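Local structure of alanine racemase (Enterococcus faecalis, 3E6E) at residues Asp81-Leu86 with Tyr100-Thr105. The protein belongs to the alanine racemase family, pairing a TIM-barrel N-terminal domain with a beta-rich C-terminal domain, and is modelled here as a dimer with bound DCS. The protein carries 1 engineered substitution. Sequence-based numbering, arbitrary orientation.
Sequences DPILIL and YDLSVT. With DCS (D-[3-hydroxy-2-methyl-5-phosphonooxymethyl-pyridin-4-ylmethyl]-N,O-cycloserylamide), chain D.
Ser103 fits its backbone between Ile83 and Ile85, pairing two neighbouring parallel strands of the TIM barrel that a beta-alpha-beta crossover connects by way of helix 94-99. The backbone bonds follow the parallel rule, in which one residue reaches two partners that flank its bridge mate, here Leu84. Ser103 N donates to Ile83 O at 2.9 Å, and Ser103 O accepts from Ile85 N with an N-H...O angle of 164°. The same carbonyl also receives a CA-H...O contact, Leu84 CA lying 3.5 Å from Ser103 O. Strands 62-65 and 129-132 continue the barrel wall beyond this pair.

Apolar packing divides between the two faces. Ile83 and Leu102 run side by side, the Leu102 CD2 methyl resting 3.7 Å from Ile83 CB, and both side chains touch helix 68-76. Ile85 and Val104 turn to the same face, where both meet Leu97 of the crossover helix. Leu84 and Ser103 occupy the opposite face, against His130; the CG of Leu84 swings anti to its backbone nitrogen (chi1 160°), which carries CD1 obliquely across to within 3.7 Å of Thr105 OG1. The hydroxyl of Ser103 is engaged beyond the pair, hydrogen-bonded to Glu164.

At the entry to the second strand, Asp101, with positive phi, closes helix 94-99 in a Schellman motif, and its carboxylate forms a salt bridge with Arg128.

Toward the C-terminal ends of the strands, where barrels of this class hold their ligands, Thr105 OG1 lies 2.5 Å from Ile85 O, a hydrogen bond so short as modelled that its exact length is doubtful. Leu86, the residue after Ile85, lines the DCS pocket, its CD1 methyl 3.6 Å from C2 of the DCS pyridine ring and its CD2 3.9 Å from the ring methyl C2A.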
loop_
_atom_site.group_PDB
_atom_site.type_symbol
_atom_site.label_atom_id
_atom_site.label_comp_id
_atom_site.label_asym_id
_atom_site.label_seq_id
_atom_site.Cartn_x
_atom_site.Cartn_y
_atom_site.Cartn_z
ATOM N N ASP A 81 6.889 12.272 25.668
ATOM C CA ASP A 81 8.009 13.054 25.174
ATOM C C ASP A 81 7.537 14.009 24.082
ATOM O O ASP A 81 6.403 13.933 23.615
ATOM C CB ASP A 81 9.098 12.138 24.599
ATOM C CG ASP A 81 9.288 10.871 25.406
ATOM O OD1 ASP A 81 8.482 9.928 25.213
ATOM O OD2 ASP A 81 10.233 10.825 26.231
ATOM N N PRO A 82 8.411 14.936 23.672
ATOM C CA PRO A 82 8.076 15.901 22.626
ATOM C C PRO A 82 7.751 15.187 21.327
ATOM O O PRO A 82 8.459 14.262 20.930
ATOM C CB PRO A 82 9.350 16.726 22.500
ATOM C CG PRO A 82 9.900 16.698 23.895
ATOM C CD PRO A 82 9.716 15.256 24.281
ATOM N N ILE A 83 6.680 15.626 20.674
ATOM C CA ILE A 83 6.249 15.059 19.406
ATOM C C ILE A 83 6.188 16.170 18.369
ATOM O O ILE A 83 5.292 17.011 18.400
ATOM C CB ILE A 83 4.842 14.432 19.501
ATOM C CG1 ILE A 83 4.831 13.282 20.516
ATOM C CG2 ILE A 83 4.417 13.943 18.142
ATOM C CD1 ILE A 83 3.457 12.644 20.706
ATOM N N LEU A 84 7.139 16.178 17.446
ATOM C CA LEU A 84 7.152 17.200 16.407
ATOM C C LEU A 84 6.527 16.739 15.088
ATOM O O LEU A 84 6.850 15.671 14.569
ATOM C CB LEU A 84 8.583 17.660 16.135
ATOM C CG LEU A 84 8.782 18.355 14.789
ATOM C CD1 LEU A 84 7.931 19.595 14.703
ATOM C CD2 LEU A 84 10.243 18.676 14.608
ATOM N N ILE A 85 5.633 17.564 14.559
ATOM C CA ILE A 85 4.984 17.287 13.298
ATOM C C ILE A 85 5.858 18.002 12.286
ATOM O O ILE A 85 5.991 19.227 12.325
ATOM C CB ILE A 85 3.558 17.861 13.262
ATOM C CG1 ILE A 85 2.726 17.245 14.388
ATOM C CG2 ILE A 85 2.907 17.565 11.914
ATOM C CD1 ILE A 85 1.288 17.727 14.422
ATOM N N LEU A 86 6.458 17.218 11.392
ATOM C CA LEU A 86 7.376 17.710 10.364
ATOM C C LEU A 86 6.816 18.554 9.231
ATOM O O LEU A 86 7.581 19.248 8.565
ATOM C CB LEU A 86 8.146 16.539 9.751
ATOM C CG LEU A 86 9.097 15.802 10.682
ATOM C CD1 LEU A 86 9.664 14.577 9.972
ATOM C CD2 LEU A 86 10.202 16.749 11.124
ATOM N N TYR A 100 -2.776 18.356 22.743
ATOM C CA TYR A 100 -1.786 17.285 22.881
ATOM C C TYR A 100 -0.350 17.784 23.019
ATOM O O TYR A 100 0.591 17.015 22.833
ATOM C CB TYR A 100 -1.867 16.337 21.676
ATOM C CG TYR A 100 -3.204 15.644 21.515
ATOM C CD1 TYR A 100 -4.283 16.288 20.918
ATOM C CD2 TYR A 100 -3.401 14.352 22.011
ATOM C CE1 TYR A 100 -5.526 15.666 20.820
ATOM C CE2 TYR A 100 -4.641 13.722 21.923
ATOM C CZ TYR A 100 -5.701 14.383 21.331
ATOM O OH TYR A 100 -6.945 13.772 21.297
ATOM N N ASP A 101 -0.191 19.060 23.362
ATOM C CA ASP A 101 1.121 19.699 23.507
ATOM C C ASP A 101 2.085 19.183 22.465
ATOM O O ASP A 101 3.129 18.615 22.779
ATOM C CB ASP A 101 1.722 19.468 24.897
ATOM C CG ASP A 101 2.941 20.358 25.161
ATOM O OD1 ASP A 101 2.782 21.597 25.218
ATOM O OD2 ASP A 101 4.060 19.821 25.304
ATOM N N LEU A 102 1.731 19.388 21.208
ATOM C CA LEU A 102 2.570 18.931 20.122
ATOM C C LEU A 102 3.356 20.081 19.524
ATOM O O LEU A 102 2.917 21.230 19.536
ATOM C CB LEU A 102 1.699 18.307 19.045
ATOM C CG LEU A 102 0.726 17.272 19.594
ATOM C CD1 LEU A 102 -0.380 17.047 18.595
ATOM C CD2 LEU A 102 1.472 15.992 19.903
ATOM N N SER A 103 4.531 19.767 19.009
ATOM C CA SER A 103 5.338 20.777 18.359
ATOM C C SER A 103 4.947 20.751 16.881
ATOM O O SER A 103 4.715 19.686 16.313
ATOM C CB SER A 103 6.812 20.455 18.533
ATOM O OG SER A 103 7.160 20.493 19.906
ATOM N N VAL A 104 4.860 21.926 16.271
ATOM C CA VAL A 104 4.473 22.031 14.871
ATOM C C VAL A 104 5.517 22.737 14.026
ATOM O O VAL A 104 6.290 23.564 14.517
ATOM C CB VAL A 104 3.152 22.811 14.702
ATOM C CG1 VAL A 104 2.055 22.174 15.540
ATOM C CG2 VAL A 104 3.356 24.267 15.104
ATOM N N THR A 105 5.522 22.412 12.742
ATOM C CA THR A 105 6.444 23.034 11.814
ATOM C C THR A 105 5.727 24.242 11.253
ATOM O O THR A 105 4.510 24.242 11.140
ATOM C CB THR A 105 6.809 22.063 10.673
ATOM O OG1 THR A 105 7.424 20.893 11.235
ATOM C CG2 THR A 105 7.771 22.722 9.689
HETATM N N1 DCS D . 13.395 14.909 8.708
HETATM C C2 DCS D . 12.399 15.322 7.763
HETATM C C2A DCS D . 11.962 16.772 7.669
HETATM C C3 DCS D . 11.854 14.340 6.930
HETATM O O3 DCS D . 10.908 14.644 6.013
HETATM C C4 DCS D . 12.317 12.968 7.067
HETATM C C4A DCS D . 11.740 11.894 6.164
HETATM C C5 DCS D . 13.342 12.655 8.065
HETATM C C6 DCS D . 13.846 13.628 8.854
HETATM C C5A DCS D . 13.891 11.266 8.277
HETATM O O4P DCS D . 14.628 10.885 7.113
HETATM P P DCS D . 15.378 9.494 6.910
HETATM O O1P DCS D . 16.389 9.415 7.946
HETATM O O2P DCS D . 14.402 8.414 7.008
HETATM O O3P DCS D . 16.000 9.520 5.591
HETATM N N DCS D . 11.971 12.251 4.707
HETATM C CA DCS D . 11.525 11.407 3.680
HETATM C C DCS D . 10.384 11.638 2.855
HETATM O O DCS D . 9.526 12.695 2.954
HETATM N ND DCS D . 10.298 10.666 1.980
HETATM O OG DCS D . 11.341 9.788 2.195
HETATM C CB DCS D . 12.080 10.242 3.229
#